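Local coordinates for putative protein-disulfide isomerase (Pseudomonas syringae pv. tomato, PDB 3GN3) that has no established function but, as a putative protein-disulfide isomerase of the DsbA family, probably takes part in thiol-disulfide exchange, at residues L40-E45 / K176-I181; H60-V65 / G105-A110; R94-F99 / I116-R121. All coordinates share one frame; numbering follows the deposited sequence.

Contact 1: residues L40-E45 / K176-I181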
loop_
_atom_site.group_PDB
_atom_site.type_symbol
_atom_site.label_atom_id
_atom_site.label_comp_id
_atom_site.label_asym_id
_atom_site.label_seq_id
_atom_site.Cartn_x
_atom_site.Cartn_y
_atom_site.Cartn_z
ATOM N N LEU A 40 -10.097 -25.593 -7.416
ATOM C CA LEU A 40 -9.083 -26.548 -6.996
ATOM C C LEU A 40 -9.135 -27.853 -7.830
ATOM O O LEU A 40 -8.110 -28.349 -8.305
ATOM C CB LEU A 40 -9.284 -26.833 -5.513
ATOM C CG LEU A 40 -8.140 -27.402 -4.694
ATOM C CD1 LEU A 40 -6.919 -26.493 -4.769
ATOM C CD2 LEU A 40 -8.634 -27.563 -3.284
ATOM N N ALA A 41 -10.347 -28.376 -8.010
ATOM C CA ALA A 41 -10.612 -29.527 -8.879
ATOM C C ALA A 41 -10.107 -29.311 -10.318
ATOM O O ALA A 41 -9.400 -30.148 -10.868
ATOM C CB ALA A 41 -12.093 -29.834 -8.876
ATOM N N GLN A 42 -10.469 -28.181 -10.911
ATOM C CA GLN A 42 -10.096 -27.864 -12.281
ATOM C C GLN A 42 -8.659 -27.429 -12.431
ATOM O O GLN A 42 -8.022 -27.814 -13.383
ATOM C CB GLN A 42 -11.021 -26.804 -12.857
ATOM C CG GLN A 42 -12.449 -27.263 -12.853
ATOM C CD GLN A 42 -13.371 -26.286 -13.479
ATOM O OE1 GLN A 42 -12.997 -25.554 -14.402
ATOM N NE2 GLN A 42 -14.603 -26.259 -12.994
ATOM N N ALA A 43 -8.140 -26.620 -11.514
ATOM C CA ALA A 43 -6.738 -26.221 -11.587
ATOM C C ALA A 43 -5.795 -27.367 -11.224
ATOM O O ALA A 43 -4.734 -27.507 -11.826
ATOM C CB ALA A 43 -6.475 -25.008 -10.713
ATOM N N GLY A 44 -6.194 -28.166 -10.229
ATOM C CA GLY A 44 -5.424 -29.326 -9.760
ATOM C C GLY A 44 -4.579 -29.043 -8.528
ATOM O O GLY A 44 -3.765 -28.121 -8.526
ATOM N N GLU A 45 -4.751 -29.856 -7.488
ATOM C CA GLU A 45 -4.000 -29.701 -6.239
ATOM C C GLU A 45 -2.504 -29.860 -6.371
ATOM O O GLU A 45 -1.757 -29.510 -5.456
ATOM C CB GLU A 45 -4.504 -30.670 -5.197
ATOM C CG GLU A 45 -5.787 -30.197 -4.591
ATOM C CD GLU A 45 -6.659 -31.333 -4.127
ATOM O OE1 GLU A 45 -7.911 -31.190 -4.193
ATOM O OE2 GLU A 45 -6.078 -32.368 -3.710
ATOM N N LYS A 176 -11.825 -19.599 -16.639
ATOM C CA LYS A 176 -11.008 -18.384 -16.799
ATOM C C LYS A 176 -9.971 -18.249 -15.669
ATOM O O LYS A 176 -8.782 -17.995 -15.956
ATOM C CB LYS A 176 -11.830 -17.103 -16.962
ATOM C CG LYS A 176 -10.954 -15.901 -17.278
ATOM C CD LYS A 176 -11.749 -14.586 -17.232
ATOM C CE LYS A 176 -10.842 -13.325 -16.986
ATOM N NZ LYS A 176 -10.400 -13.125 -15.550
ATOM N N TRP A 177 -10.396 -18.470 -14.415
ATOM C CA TRP A 177 -9.452 -18.491 -13.289
ATOM C C TRP A 177 -8.332 -19.462 -13.552
ATOM O O TRP A 177 -7.176 -19.140 -13.294
ATOM C CB TRP A 177 -10.097 -18.831 -11.942
ATOM C CG TRP A 177 -11.127 -17.836 -11.440
ATOM C CD1 TRP A 177 -11.454 -16.612 -11.993
ATOM C CD2 TRP A 177 -11.928 -17.972 -10.259
ATOM N NE1 TRP A 177 -12.428 -15.997 -11.228
ATOM C CE2 TRP A 177 -12.735 -16.807 -10.160
ATOM C CE3 TRP A 177 -12.048 -18.967 -9.274
ATOM C CZ2 TRP A 177 -13.662 -16.614 -9.112
ATOM C CZ3 TRP A 177 -12.977 -18.771 -8.217
ATOM C CH2 TRP A 177 -13.765 -17.601 -8.152
ATOM N N VAL A 178 -8.665 -20.638 -14.087
ATOM C CA VAL A 178 -7.650 -21.676 -14.333
ATOM C C VAL A 178 -6.574 -21.183 -15.319
ATOM O O VAL A 178 -5.369 -21.335 -15.044
ATOM C CB VAL A 178 -8.284 -23.040 -14.791
ATOM C CG1 VAL A 178 -7.253 -24.165 -14.809
ATOM C CG2 VAL A 178 -9.453 -23.417 -13.898
ATOM N N SER A 179 -6.993 -20.559 -16.428
ATOM C CA SER A 179 -5.999 -19.998 -17.378
ATOM C C SER A 179 -5.272 -18.789 -16.806
ATOM O O SER A 179 -4.084 -18.634 -17.056
ATOM C CB SER A 179 -6.594 -19.594 -18.726
ATOM O OG SER A 179 -7.954 -19.929 -18.823
ATOM N N ASP A 180 -5.990 -17.923 -16.076
ATOM C CA ASP A 180 -5.375 -16.766 -15.401
ATOM C C ASP A 180 -4.273 -17.246 -14.466
ATOM O O ASP A 180 -3.161 -16.706 -14.490
ATOM C CB ASP A 180 -6.400 -15.976 -14.582
ATOM C CG ASP A 180 -7.421 -15.251 -15.443
ATOM O OD1 ASP A 180 -7.187 -15.101 -16.663
ATOM O OD2 ASP A 180 -8.463 -14.817 -14.892
ATOM N N ILE A 181 -4.572 -18.266 -13.654
ATOM C CA ILE A 181 -3.563 -18.831 -12.768
ATOM C C ILE A 181 -2.389 -19.388 -13.600
ATOM O O ILE A 181 -1.218 -19.128 -13.284
ATOM C CB ILE A 181 -4.150 -19.845 -11.730
ATOM C CG1 ILE A 181 -5.035 -19.098 -10.718
ATOM C CG2 ILE A 181 -3.026 -20.567 -10.994
ATOM C CD1 ILE A 181 -6.152 -19.908 -10.075
#

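Contact 2: residues H60-V65 / G105-A110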
loop_
_atom_site.group_PDB
_atom_site.type_symbol
_atom_site.label_atom_id
_atom_site.label_comp_id
_atom_site.label_asym_id
_atom_site.label_seq_id
_atom_site.Cartn_x
_atom_site.Cartn_y
_atom_site.Cartn_z
ATOM N N HIS A 60 -20.012 -3.726 6.664
ATOM C CA HIS A 60 -20.717 -4.949 7.069
ATOM C C HIS A 60 -20.606 -5.074 8.613
ATOM O O HIS A 60 -19.635 -5.636 9.128
ATOM C CB HIS A 60 -20.111 -6.169 6.348
ATOM C CG HIS A 60 -20.421 -6.217 4.883
ATOM N ND1 HIS A 60 -21.178 -7.219 4.315
ATOM C CD2 HIS A 60 -20.110 -5.365 3.875
ATOM C CE1 HIS A 60 -21.317 -6.985 3.020
ATOM N NE2 HIS A 60 -20.679 -5.868 2.727
ATOM N N MET A 61 -21.590 -4.535 9.336
ATOM C CA MET A 61 -21.430 -4.215 10.776
ATOM C C MET A 61 -21.219 -5.406 11.734
ATOM O O MET A 61 -20.614 -5.251 12.807
ATOM C CB MET A 61 -22.528 -3.257 11.269
ATOM C CG MET A 61 -22.342 -1.793 10.781
ATOM S SD MET A 61 -23.637 -0.551 11.128
ATOM C CE MET A 61 -25.129 -1.291 10.456
ATOM N N PHE A 62 -21.662 -6.599 11.342
ATOM C CA PHE A 62 -21.356 -7.770 12.152
ATOM C C PHE A 62 -20.131 -8.542 11.660
ATOM O O PHE A 62 -19.893 -9.680 12.087
ATOM C CB PHE A 62 -22.585 -8.691 12.323
ATOM C CG PHE A 62 -23.409 -8.391 13.558
ATOM C CD1 PHE A 62 -24.765 -8.121 13.454
ATOM C CD2 PHE A 62 -22.821 -8.367 14.820
ATOM C CE1 PHE A 62 -25.541 -7.831 14.600
ATOM C CE2 PHE A 62 -23.576 -8.082 15.972
ATOM C CZ PHE A 62 -24.943 -7.811 15.858
ATOM N N SER A 63 -19.323 -7.918 10.810
ATOM C CA SER A 63 -18.193 -8.608 10.213
ATOM C C SER A 63 -17.178 -9.057 11.256
ATOM O O SER A 63 -16.669 -10.187 11.193
ATOM C CB SER A 63 -17.515 -7.734 9.159
ATOM O OG SER A 63 -16.385 -8.384 8.601
ATOM N N GLY A 64 -16.865 -8.170 12.198
ATOM C CA GLY A 64 -15.893 -8.486 13.252
ATOM C C GLY A 64 -16.271 -9.699 14.098
ATOM O O GLY A 64 -15.410 -10.529 14.426
ATOM N N VAL A 65 -17.555 -9.807 14.436
ATOM C CA VAL A 65 -18.063 -10.951 15.181
ATOM C C VAL A 65 -17.880 -12.191 14.309
ATOM O O VAL A 65 -17.262 -13.180 14.725
ATOM C CB VAL A 65 -19.560 -10.800 15.516
ATOM C CG1 VAL A 65 -20.085 -12.055 16.200
ATOM C CG2 VAL A 65 -19.808 -9.580 16.357
ATOM N N GLY A 105 -32.874 -3.254 9.348
ATOM C CA GLY A 105 -33.441 -4.594 9.428
ATOM C C GLY A 105 -33.288 -5.240 10.801
ATOM O O GLY A 105 -32.689 -4.659 11.717
ATOM N N PRO A 106 -33.806 -6.473 10.949
ATOM C CA PRO A 106 -33.787 -7.200 12.228
ATOM C C PRO A 106 -32.441 -7.260 12.965
ATOM O O PRO A 106 -32.433 -7.429 14.180
ATOM C CB PRO A 106 -34.246 -8.622 11.851
ATOM C CG PRO A 106 -34.305 -8.661 10.348
ATOM C CD PRO A 106 -34.470 -7.244 9.884
ATOM N N ASN A 107 -31.312 -7.130 12.272
ATOM C CA ASN A 107 -30.025 -7.305 12.979
ATOM C C ASN A 107 -29.632 -6.118 13.861
ATOM O O ASN A 107 -28.704 -6.211 14.676
ATOM C CB ASN A 107 -28.894 -7.703 12.036
ATOM C CG ASN A 107 -28.826 -9.205 11.795
ATOM O OD1 ASN A 107 -28.683 -9.637 10.664
ATOM N ND2 ASN A 107 -28.905 -9.995 12.852
ATOM N N LEU A 108 -30.354 -5.010 13.687
ATOM C CA LEU A 108 -30.276 -3.888 14.622
ATOM C C LEU A 108 -30.642 -4.322 16.051
ATOM O O LEU A 108 -30.183 -3.727 17.030
ATOM C CB LEU A 108 -31.158 -2.727 14.162
ATOM C CG LEU A 108 -30.603 -1.910 12.995
ATOM C CD1 LEU A 108 -31.561 -0.811 12.591
ATOM C CD2 LEU A 108 -29.229 -1.324 13.331
ATOM N N ASP A 109 -31.430 -5.388 16.156
ATOM C CA ASP A 109 -31.872 -5.878 17.445
ATOM C C ASP A 109 -31.241 -7.203 17.841
ATOM O O ASP A 109 -31.733 -7.858 18.763
ATOM C CB ASP A 109 -33.400 -5.946 17.500
ATOM C CG ASP A 109 -34.038 -4.571 17.408
ATOM O OD1 ASP A 109 -33.569 -3.625 18.107
ATOM O OD2 ASP A 109 -35.006 -4.427 16.633
ATOM N N ALA A 110 -30.140 -7.580 17.180
ATOM C CA ALA A 110 -29.397 -8.795 17.558
ATOM C C ALA A 110 -28.106 -8.454 18.268
ATOM O O ALA A 110 -27.577 -7.366 18.111
ATOM C CB ALA A 110 -29.117 -9.675 16.348
#

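Contact 3: residues R94-F99 / I116-R121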
loop_
_atom_site.group_PDB
_atom_site.type_symbol
_atom_site.label_atom_id
_atom_site.label_comp_id
_atom_site.label_asym_id
_atom_site.label_seq_id
_atom_site.Cartn_x
_atom_site.Cartn_y
_atom_site.Cartn_z
ATOM N N ARG A 94 -26.557 -15.649 3.933
ATOM C CA ARG A 94 -25.835 -14.387 3.921
ATOM C C ARG A 94 -26.695 -13.243 4.424
ATOM O O ARG A 94 -26.323 -12.506 5.357
ATOM C CB ARG A 94 -25.316 -14.079 2.519
ATOM C CG ARG A 94 -24.256 -13.016 2.521
ATOM C CD ARG A 94 -24.119 -12.357 1.181
ATOM N NE ARG A 94 -25.373 -11.740 0.768
ATOM C CZ ARG A 94 -25.820 -10.568 1.201
ATOM N NH1 ARG A 94 -25.125 -9.860 2.072
ATOM N NH2 ARG A 94 -26.975 -10.112 0.768
ATOM N N GLU A 95 -27.867 -13.122 3.830
ATOM C CA GLU A 95 -28.738 -12.033 4.144
ATOM C C GLU A 95 -29.030 -11.927 5.640
ATOM O O GLU A 95 -29.145 -10.830 6.169
ATOM C CB GLU A 95 -30.006 -12.194 3.365
ATOM C CG GLU A 95 -30.756 -10.923 3.249
ATOM C CD GLU A 95 -31.751 -10.989 2.128
ATOM O OE1 GLU A 95 -31.537 -10.251 1.135
ATOM O OE2 GLU A 95 -32.719 -11.795 2.225
ATOM N N GLU A 96 -29.134 -13.065 6.321
ATOM C CA GLU A 96 -29.455 -13.087 7.748
ATOM C C GLU A 96 -28.317 -12.605 8.636
ATOM O O GLU A 96 -28.498 -12.436 9.836
ATOM C CB GLU A 96 -29.793 -14.501 8.186
ATOM C CG GLU A 96 -31.149 -15.019 7.765
ATOM C CD GLU A 96 -31.189 -16.537 7.906
ATOM O OE1 GLU A 96 -31.031 -17.035 9.051
ATOM O OE2 GLU A 96 -31.338 -17.224 6.861
ATOM N N PHE A 97 -27.133 -12.446 8.065
ATOM C CA PHE A 97 -25.996 -11.970 8.827
ATOM C C PHE A 97 -25.558 -10.585 8.326
ATOM O O PHE A 97 -24.408 -10.191 8.498
ATOM C CB PHE A 97 -24.847 -12.958 8.716
ATOM C CG PHE A 97 -25.102 -14.275 9.383
ATOM C CD1 PHE A 97 -24.956 -14.412 10.767
ATOM C CD2 PHE A 97 -25.449 -15.401 8.622
ATOM C CE1 PHE A 97 -25.171 -15.639 11.396
ATOM C CE2 PHE A 97 -25.660 -16.639 9.229
ATOM C CZ PHE A 97 -25.519 -16.761 10.626
ATOM N N GLU A 98 -26.472 -9.853 7.690
ATOM C CA GLU A 98 -26.145 -8.525 7.194
ATOM C C GLU A 98 -27.261 -7.542 7.515
ATOM O O GLU A 98 -28.143 -7.856 8.329
ATOM C CB GLU A 98 -25.788 -8.559 5.708
ATOM C CG GLU A 98 -24.383 -7.997 5.406
ATOM C CD GLU A 98 -24.194 -6.517 5.845
ATOM O OE1 GLU A 98 -23.880 -6.238 7.035
ATOM O OE2 GLU A 98 -24.338 -5.631 4.981
ATOM N N PHE A 99 -27.217 -6.352 6.919
ATOM C CA PHE A 99 -28.175 -5.303 7.258
ATOM C C PHE A 99 -28.748 -4.716 5.975
ATOM O O PHE A 99 -28.003 -4.491 5.020
ATOM C CB PHE A 99 -27.489 -4.190 8.069
ATOM C CG PHE A 99 -27.057 -4.597 9.477
ATOM C CD1 PHE A 99 -27.797 -4.181 10.591
ATOM C CD2 PHE A 99 -25.895 -5.355 9.686
ATOM C CE1 PHE A 99 -27.410 -4.519 11.884
ATOM C CE2 PHE A 99 -25.493 -5.711 10.979
ATOM C CZ PHE A 99 -26.267 -5.296 12.092
ATOM N N ILE A 116 -23.485 -15.416 17.213
ATOM C CA ILE A 116 -22.711 -16.625 17.499
ATOM C C ILE A 116 -23.580 -17.885 17.570
ATOM O O ILE A 116 -23.239 -18.917 16.982
ATOM C CB ILE A 116 -21.882 -16.502 18.778
ATOM C CG1 ILE A 116 -20.829 -15.407 18.605
ATOM C CG2 ILE A 116 -21.226 -17.853 19.123
ATOM C CD1 ILE A 116 -20.036 -15.111 19.877
ATOM N N ALA A 117 -24.697 -17.788 18.292
ATOM C CA ALA A 117 -25.680 -18.871 18.399
ATOM C C ALA A 117 -26.202 -19.298 17.010
ATOM O O ALA A 117 -26.270 -20.492 16.703
ATOM C CB ALA A 117 -26.831 -18.441 19.315
ATOM N N ARG A 118 -26.531 -18.296 16.186
ATOM C CA ARG A 118 -26.991 -18.459 14.805
ATOM C C ARG A 118 -26.001 -19.243 13.917
ATOM O O ARG A 118 -26.389 -20.175 13.196
ATOM C CB ARG A 118 -27.259 -17.081 14.206
ATOM C CG ARG A 118 -28.059 -17.097 12.922
ATOM C CD ARG A 118 -29.406 -16.509 13.149
ATOM N NE ARG A 118 -29.534 -15.147 12.636
ATOM C CZ ARG A 118 -29.566 -14.047 13.379
ATOM N NH1 ARG A 118 -29.450 -14.114 14.692
ATOM N NH2 ARG A 118 -29.709 -12.869 12.805
ATOM N N ILE A 119 -24.726 -18.874 13.974
ATOM C CA ILE A 119 -23.688 -19.602 13.253
ATOM C C ILE A 119 -23.517 -21.016 13.815
ATOM O O ILE A 119 -23.274 -21.975 13.068
ATOM C CB ILE A 119 -22.345 -18.841 13.298
ATOM C CG1 ILE A 119 -22.481 -17.482 12.594
ATOM C CG2 ILE A 119 -21.210 -19.701 12.737
ATOM C CD1 ILE A 119 -21.237 -16.626 12.671
ATOM N N GLU A 120 -23.641 -21.151 15.132
ATOM C CA GLU A 120 -23.590 -22.466 15.765
ATOM C C GLU A 120 -24.691 -23.387 15.251
ATOM O O GLU A 120 -24.400 -24.509 14.838
ATOM C CB GLU A 120 -23.645 -22.342 17.279
ATOM C CG GLU A 120 -22.303 -21.993 17.889
ATOM C CD GLU A 120 -22.417 -21.658 19.346
ATOM O OE1 GLU A 120 -21.395 -21.784 20.064
ATOM O OE2 GLU A 120 -23.535 -21.275 19.760
ATOM N N ARG A 121 -25.928 -22.890 15.240
ATOM C CA ARG A 121 -27.078 -23.612 14.689
ATOM C C ARG A 121 -26.784 -24.166 13.300
ATOM O O ARG A 121 -26.802 -25.391 13.072
ATOM C CB ARG A 121 -28.267 -22.669 14.542
ATOM C CG ARG A 121 -29.524 -23.154 15.184
ATOM C CD ARG A 121 -29.730 -22.383 16.469
ATOM N NE ARG A 121 -30.121 -21.003 16.159
ATOM C CZ ARG A 121 -30.154 -19.996 17.030
ATOM N NH1 ARG A 121 -29.809 -20.187 18.304
ATOM N NH2 ARG A 121 -30.532 -18.794 16.616
#

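Contact 1: residues L40-E45 / K176-I181
V178 of helix 174-181 meets the last turn of helix 36-43, and its two methyls share the work. CG1 rests against the backbone of A43, 3.9 Å from A43 CA, and lies 4.3 Å from A43 CB. CG2 turns to the neighbouring residue and touches Q42 CB at 3.9 Å. This division follows from the V178 rotamer (chi1 -170°), which sets CG1 anti to the backbone N and CG2 anti to the carbonyl carbon, so that the fork spans two successive residues of the other helix. The side chain of Q42 runs extended beyond CG and crosses V178 at about a right angle; it is the aliphatic base of Q42 that makes the closer contact, with OE1 a little farther from the same methyl. The approach of A43 and V178 is close, with CA atoms 5.4 Å apart, as the small alanine allows.

Behind this first shell, G44 ends the helix: its N still bonds to L40 O at 2.7 Å, while its positive phi (98°) takes the chain out of helical geometry. On the other helix, K176 NZ reaches D180 OD2 on its syn lone pair at 2.7 Å and also pairs with D172. Deeper in, I181 and W177 pack on L39.

A43, L40 and I181 all touch V48, which places both helices on one face of the thioredoxin-like sheet, where helix 36-43 lies in the crossover between the parallel strands 16-22 and 48-54. The contact itself is small (145 Å² in all) and at the surface; the polar bonds around it order each helix separately, and with no polar bond between the two segments, they are held by packing of methyls against helix backbone and side chain.

Contact 2: residues H60-V65 / G105-A110
F62 has a chi1 of -92°, well off the staggered position near -60°, and in this setting sends its ring from the N-cap of helix 63-73 toward the 3-10 turn 106-108 and the loop that follows it to A110, where its CE1-CZ side meets two backbone carbonyls. CZ lies 3.5 Å from A110 O, which sits at the ring edge and in its plane; CE1 lies 3.6 Å from N107 O, also at the edge and near the plane. The CE1 corner further touches A110 CB at 4.4 Å. N107 O is already engaged within its own turn, accepting A110 N at 3.2 Å.

F62 lies in a type I turn from H60 to S63, closed by S63 N to H60 O at 2.9 Å, and occupies the N-cap position. P112 and I115 of helix 112-123 pack on the ring, as does P112 of the second subunit. D109 OD1 bonds to N113 ND2 of that subunit, so the turn is part of the subunit interface.

An aromatic edge carries a weakly positive hydrogen rim, so its alignment with two carbonyl oxygens is probably mildly favourable electrostatically, in a buried contact otherwise made by packing.

Contact 3: residues R94-F99 / I116-R121
R118 and E96 supply the one hydrogen bond between the segments: R118 NH2 donates to the backbone E96 O at 3.2 Å. The bond is bent at the hydrogen (142°), yet the donor lies in the carbonyl plane of E96, with a C=O...N angle of 159°. The oxygen in turn stands 27° out of the guanidinium plane, so the geometry is not ideal and the bond is probably modest. The carboxylate of E96 is near but does not form a salt bridge with R118, E96 OE1 being 4.3 Å from R118 NE; that oxygen is instead hydrogen-bonded to Y122 OH, one turn along the helix from R118. The opposite charges should still attract weakly.

Next to this polar pair, the arginine stem runs alongside F97. With CG anti to the backbone N, the chain leaves the helix toward the ring, bringing R118 CG to 3.4 Å from F97 CZ, and then bends at chi2 and chi3 to carry its guanidinium to E96 O. The two side chains slide past each other in opposite directions, with ring and guanidinium planes nearly parallel. Side by side with the stem, I119 CG1 meets F97 CE1 at 3.5 Å. Both carbons approach the ring obliquely.

The backbone of the loop has its own bonds, F97 N to R94 O at 2.8 Å and E98 N to E95 O at 3.2 Å.

F97 and I119 continue inward together: both touch I66 of helix 63-73 and V90 of helix 79-92, and I119 also reaches C69 and V86. The contact thus fastens the loop after helix 79-92 to helix 112-123, over the core of the helical part inserted into the thioredoxin-like fold.

In the fold
Contacts 2 and 3 lie side by side, their centres 9 Å apart, and their segments alternate along the chain. They touch directly: N107 C of contact 2 is 3.4 Å from F99 CE1 of contact 3. Contact 1 encloses both in sequence but sits across the chain's centre, its own centre 35 Å from contact 2 and 31 Å from contact 3, with nearest atoms about 17 and 15 Å away. In DsbA-like proteins the redox motif lies where the helix after the first central strand begins, here presumably the start of helix 27-33. Contact 3 borders that helix through R94, which packs on P27 and V30, while H60 of contact 2 bonds to T25 just before it.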